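Local coordinates for RNA-dependent RNA Polymerase (PDB 6TZ0), which catalyses RNA-templated RNA synthesis, making plus strands by fully conservative transcription and probably, after core assembly, the complementary minus strands of the viral double-stranded RNA genome, at residues L104-N114 with H126-Q137. Numbering follows the deposited sequence.
Sequences LVTFRAGSLTN and HAALDKLMHVKQ
Met-133 meets Phe-107 in a Met-aromatic contact where an irregular loop, segment 104-114, packs along one side of helix 121-134 in the N-terminal region of the polymerase. The sulfur SD of Met-133 lies 4.4 Å from the centroid of the Phe-107 ring and 54° off its normal, an oblique approach in which CE1 and CZ are the nearest ring atoms. The Met-133 chain is extended through chi2 and bends at chi3 (66°), which turns CE away from the line of the chain toward the loop; there Met-133 CE sits 3.6 Å from the backbone O of Ala-109, within the type I turn from Arg-108 to Ser-111, and 3.8 Å from Leu-112 CD2. Leu-112 divides its branches, CD2 going to this methyl and to Leu-129 CB, CD1 to the ring edge of His-126, in plane and 3.6 Å from ND1. At the other end of the buried part, Leu-104 CB packs 3.6 Å from Leu-132 CD2, while Leu-104 CD1 touches the side-chain NE2 of Gln-137, which is hydrogen-bonded to Ser-201 O. Tyr-81 covers more of this layer, meeting the Phe-107 ring edge-to-face and touching Leu-112 and Leu-129.

No hydrogen bond joins the two segments, and burial thins toward Thr-113, Asn-114 and exposed Ala-127. The Asn-114 amide crosses the His-126 side chain with the planes 39° apart, and Asn-114 OD1 stops 3.6 Å from Ala-127 N without bonding to it. Asn-114 ND2 rests against the side-chain methylene of His-126, 3.5 Å from its CB.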
loop_
_atom_site.group_PDB
_atom_site.type_symbol
_atom_site.label_atom_id
_atom_site.label_comp_id
_atom_site.label_asym_id
_atom_site.label_seq_id
_atom_site.Cartn_x
_atom_site.Cartn_y
_atom_site.Cartn_z
ATOM N N LEU A 104 10.813 -7.193 -22.678
ATOM C CA LEU A 104 10.665 -7.303 -24.125
ATOM C C LEU A 104 12.033 -7.448 -24.782
ATOM O O LEU A 104 12.848 -6.521 -24.750
ATOM C CB LEU A 104 9.910 -6.083 -24.652
ATOM C CG LEU A 104 9.323 -5.968 -26.063
ATOM C CD1 LEU A 104 10.303 -5.373 -27.017
ATOM C CD2 LEU A 104 8.905 -7.330 -26.577
ATOM N N VAL A 105 12.283 -8.616 -25.363
ATOM C CA VAL A 105 13.489 -8.867 -26.145
ATOM C C VAL A 105 13.365 -8.124 -27.471
ATOM O O VAL A 105 12.261 -7.892 -27.967
ATOM C CB VAL A 105 13.666 -10.391 -26.329
ATOM C CG1 VAL A 105 14.956 -10.763 -27.038
ATOM C CG2 VAL A 105 13.617 -11.075 -24.995
ATOM N N THR A 106 14.494 -7.693 -28.029
ATOM C CA THR A 106 14.500 -6.983 -29.303
ATOM C C THR A 106 14.427 -7.976 -30.461
ATOM O O THR A 106 15.257 -8.885 -30.558
ATOM C CB THR A 106 15.750 -6.119 -29.410
ATOM O OG1 THR A 106 15.786 -5.207 -28.309
ATOM C CG2 THR A 106 15.737 -5.324 -30.692
ATOM N N PHE A 107 13.432 -7.802 -31.330
ATOM C CA PHE A 107 13.284 -8.600 -32.541
ATOM C C PHE A 107 12.529 -7.771 -33.574
ATOM O O PHE A 107 12.114 -6.643 -33.306
ATOM C CB PHE A 107 12.600 -9.947 -32.248
ATOM C CG PHE A 107 11.272 -9.829 -31.547
ATOM C CD1 PHE A 107 10.097 -9.715 -32.259
ATOM C CD2 PHE A 107 11.204 -9.861 -30.169
ATOM C CE1 PHE A 107 8.890 -9.611 -31.612
ATOM C CE2 PHE A 107 9.998 -9.751 -29.516
ATOM C CZ PHE A 107 8.841 -9.626 -30.241
ATOM N N ARG A 108 12.367 -8.331 -34.768
ATOM C CA ARG A 108 11.655 -7.644 -35.839
ATOM C C ARG A 108 10.154 -7.714 -35.595
ATOM O O ARG A 108 9.620 -8.766 -35.245
ATOM C CB ARG A 108 12.015 -8.257 -37.192
ATOM C CG ARG A 108 11.390 -7.558 -38.384
ATOM C CD ARG A 108 11.856 -8.153 -39.694
ATOM N NE ARG A 108 11.460 -9.549 -39.835
ATOM C CZ ARG A 108 10.291 -9.953 -40.317
ATOM N NH1 ARG A 108 9.390 -9.072 -40.723
ATOM N NH2 ARG A 108 10.028 -11.246 -40.398
ATOM N N ALA A 109 9.474 -6.579 -35.787
ATOM C CA ALA A 109 8.100 -6.418 -35.316
ATOM C C ALA A 109 7.105 -7.289 -36.076
ATOM O O ALA A 109 6.034 -7.605 -35.546
ATOM C CB ALA A 109 7.689 -4.951 -35.412
ATOM N N GLY A 110 7.423 -7.679 -37.303
ATOM C CA GLY A 110 6.574 -8.584 -38.043
ATOM C C GLY A 110 6.911 -10.045 -37.882
ATOM O O GLY A 110 6.237 -10.897 -38.464
ATOM N N SER A 111 7.939 -10.366 -37.100
ATOM C CA SER A 111 8.388 -11.741 -36.952
ATOM C C SER A 111 7.546 -12.537 -35.968
ATOM O O SER A 111 7.678 -13.763 -35.913
ATOM C CB SER A 111 9.843 -11.764 -36.496
ATOM O OG SER A 111 10.294 -13.092 -36.332
ATOM N N LEU A 112 6.696 -11.874 -35.192
ATOM C CA LEU A 112 5.877 -12.539 -34.187
ATOM C C LEU A 112 4.548 -12.922 -34.825
ATOM O O LEU A 112 3.756 -12.053 -35.199
ATOM C CB LEU A 112 5.679 -11.629 -32.979
ATOM C CG LEU A 112 4.932 -12.221 -31.788
ATOM C CD1 LEU A 112 5.676 -13.415 -31.243
ATOM C CD2 LEU A 112 4.761 -11.172 -30.717
ATOM N N THR A 113 4.309 -14.225 -34.954
ATOM C CA THR A 113 3.177 -14.755 -35.701
ATOM C C THR A 113 2.355 -15.677 -34.815
ATOM O O THR A 113 2.846 -16.722 -34.377
ATOM C CB THR A 113 3.646 -15.527 -36.938
ATOM O OG1 THR A 113 4.478 -16.620 -36.528
ATOM C CG2 THR A 113 4.421 -14.627 -37.893
ATOM N N ASN A 114 1.100 -15.303 -34.574
ATOM C CA ASN A 114 0.161 -16.146 -33.836
ATOM C C ASN A 114 -0.525 -17.052 -34.850
ATOM O O ASN A 114 -1.627 -16.773 -35.321
ATOM C CB ASN A 114 -0.847 -15.299 -33.069
ATOM C CG ASN A 114 -1.465 -16.035 -31.888
ATOM O OD1 ASN A 114 -2.158 -15.431 -31.074
ATOM N ND2 ASN A 114 -1.186 -17.328 -31.770
ATOM N N HIS A 126 1.025 -16.345 -27.347
ATOM C CA HIS A 126 1.340 -15.385 -28.398
ATOM C C HIS A 126 0.388 -14.195 -28.416
ATOM O O HIS A 126 0.800 -13.100 -28.813
ATOM C CB HIS A 126 1.380 -16.092 -29.747
ATOM C CG HIS A 126 2.608 -16.924 -29.943
ATOM N ND1 HIS A 126 3.797 -16.396 -30.394
ATOM C CD2 HIS A 126 2.852 -18.230 -29.686
ATOM C CE1 HIS A 126 4.708 -17.351 -30.450
ATOM N NE2 HIS A 126 4.160 -18.473 -30.023
ATOM N N ALA A 127 -0.854 -14.359 -27.950
ATOM C CA ALA A 127 -1.716 -13.194 -27.765
ATOM C C ALA A 127 -1.193 -12.292 -26.656
ATOM O O ALA A 127 -1.240 -11.060 -26.770
ATOM C CB ALA A 127 -3.144 -13.638 -27.459
ATOM N N ALA A 128 -0.646 -12.886 -25.594
ATOM C CA ALA A 128 -0.065 -12.084 -24.528
ATOM C C ALA A 128 1.235 -11.419 -24.956
ATOM O O ALA A 128 1.523 -10.302 -24.522
ATOM C CB ALA A 128 0.165 -12.943 -23.293
ATOM N N LEU A 129 2.028 -12.069 -25.808
ATOM C CA LEU A 129 3.238 -11.414 -26.296
ATOM C C LEU A 129 2.917 -10.306 -27.292
ATOM O O LEU A 129 3.642 -9.303 -27.355
ATOM C CB LEU A 129 4.182 -12.444 -26.904
ATOM C CG LEU A 129 4.754 -13.379 -25.839
ATOM C CD1 LEU A 129 5.547 -14.483 -26.464
ATOM C CD2 LEU A 129 5.605 -12.617 -24.849
ATOM N N ASP A 130 1.832 -10.460 -28.058
ATOM C CA ASP A 130 1.312 -9.354 -28.857
ATOM C C ASP A 130 0.900 -8.187 -27.969
ATOM O O ASP A 130 1.196 -7.027 -28.281
ATOM C CB ASP A 130 0.120 -9.836 -29.688
ATOM C CG ASP A 130 -0.310 -8.838 -30.763
ATOM O OD1 ASP A 130 0.343 -7.799 -30.946
ATOM O OD2 ASP A 130 -1.334 -9.088 -31.430
ATOM N N LYS A 131 0.215 -8.481 -26.861
ATOM C CA LYS A 131 -0.156 -7.443 -25.902
ATOM C C LYS A 131 1.072 -6.792 -25.274
ATOM O O LYS A 131 1.065 -5.589 -24.993
ATOM C CB LYS A 131 -1.057 -8.047 -24.825
ATOM C CG LYS A 131 -1.616 -7.048 -23.837
ATOM C CD LYS A 131 -2.541 -7.705 -22.830
ATOM C CE LYS A 131 -3.068 -6.678 -21.839
ATOM N NZ LYS A 131 -4.009 -7.263 -20.845
ATOM N N LEU A 132 2.137 -7.565 -25.078
ATOM C CA LEU A 132 3.378 -7.033 -24.533
ATOM C C LEU A 132 4.016 -6.050 -25.505
ATOM O O LEU A 132 4.446 -4.961 -25.112
ATOM C CB LEU A 132 4.338 -8.188 -24.237
ATOM C CG LEU A 132 5.464 -8.082 -23.204
ATOM C CD1 LEU A 132 5.919 -9.464 -22.817
ATOM C CD2 LEU A 132 6.633 -7.314 -23.673
ATOM N N MET A 133 4.092 -6.425 -26.780
ATOM C CA MET A 133 4.784 -5.590 -27.756
ATOM C C MET A 133 3.942 -4.398 -28.205
ATOM O O MET A 133 4.494 -3.352 -28.560
ATOM C CB MET A 133 5.223 -6.466 -28.936
ATOM C CG MET A 133 5.961 -5.749 -30.058
ATOM S SD MET A 133 6.752 -6.848 -31.233
ATOM C CE MET A 133 5.365 -7.647 -32.005
ATOM N N HIS A 134 2.618 -4.492 -28.126
ATOM C CA HIS A 134 1.753 -3.469 -28.695
ATOM C C HIS A 134 1.025 -2.595 -27.685
ATOM O O HIS A 134 0.675 -1.465 -28.025
ATOM C CB HIS A 134 0.720 -4.122 -29.617
ATOM C CG HIS A 134 1.290 -4.594 -30.914
ATOM N ND1 HIS A 134 1.989 -5.775 -31.039
ATOM C CD2 HIS A 134 1.234 -4.058 -32.154
ATOM C CE1 HIS A 134 2.362 -5.929 -32.296
ATOM N NE2 HIS A 134 1.912 -4.904 -32.994
ATOM N N VAL A 135 0.770 -3.070 -26.467
ATOM C CA VAL A 135 -0.043 -2.340 -25.502
ATOM C C VAL A 135 0.795 -1.785 -24.356
ATOM O O VAL A 135 0.646 -0.620 -23.985
ATOM C CB VAL A 135 -1.194 -3.225 -24.971
ATOM C CG1 VAL A 135 -2.011 -2.500 -23.923
ATOM C CG2 VAL A 135 -2.084 -3.673 -26.107
ATOM N N LYS A 136 1.709 -2.588 -23.807
ATOM C CA LYS A 136 2.506 -2.178 -22.656
ATOM C C LYS A 136 3.519 -1.087 -22.970
ATOM O O LYS A 136 4.057 -0.491 -22.033
ATOM C CB LYS A 136 3.249 -3.379 -22.065
ATOM C CG LYS A 136 2.367 -4.444 -21.461
ATOM C CD LYS A 136 1.702 -3.951 -20.198
ATOM C CE LYS A 136 0.983 -5.075 -19.491
ATOM N NZ LYS A 136 -0.191 -5.529 -20.272
ATOM N N GLN A 137 3.796 -0.805 -24.240
ATOM C CA GLN A 137 4.810 0.187 -24.557
ATOM C C GLN A 137 4.275 1.603 -24.699
ATOM O O GLN A 137 5.062 2.545 -24.578
ATOM C CB GLN A 137 5.562 -0.188 -25.836
ATOM C CG GLN A 137 6.535 -1.327 -25.659
ATOM C CD GLN A 137 7.349 -1.582 -26.907
ATOM O OE1 GLN A 137 7.132 -0.951 -27.937
ATOM N NE2 GLN A 137 8.297 -2.504 -26.821
#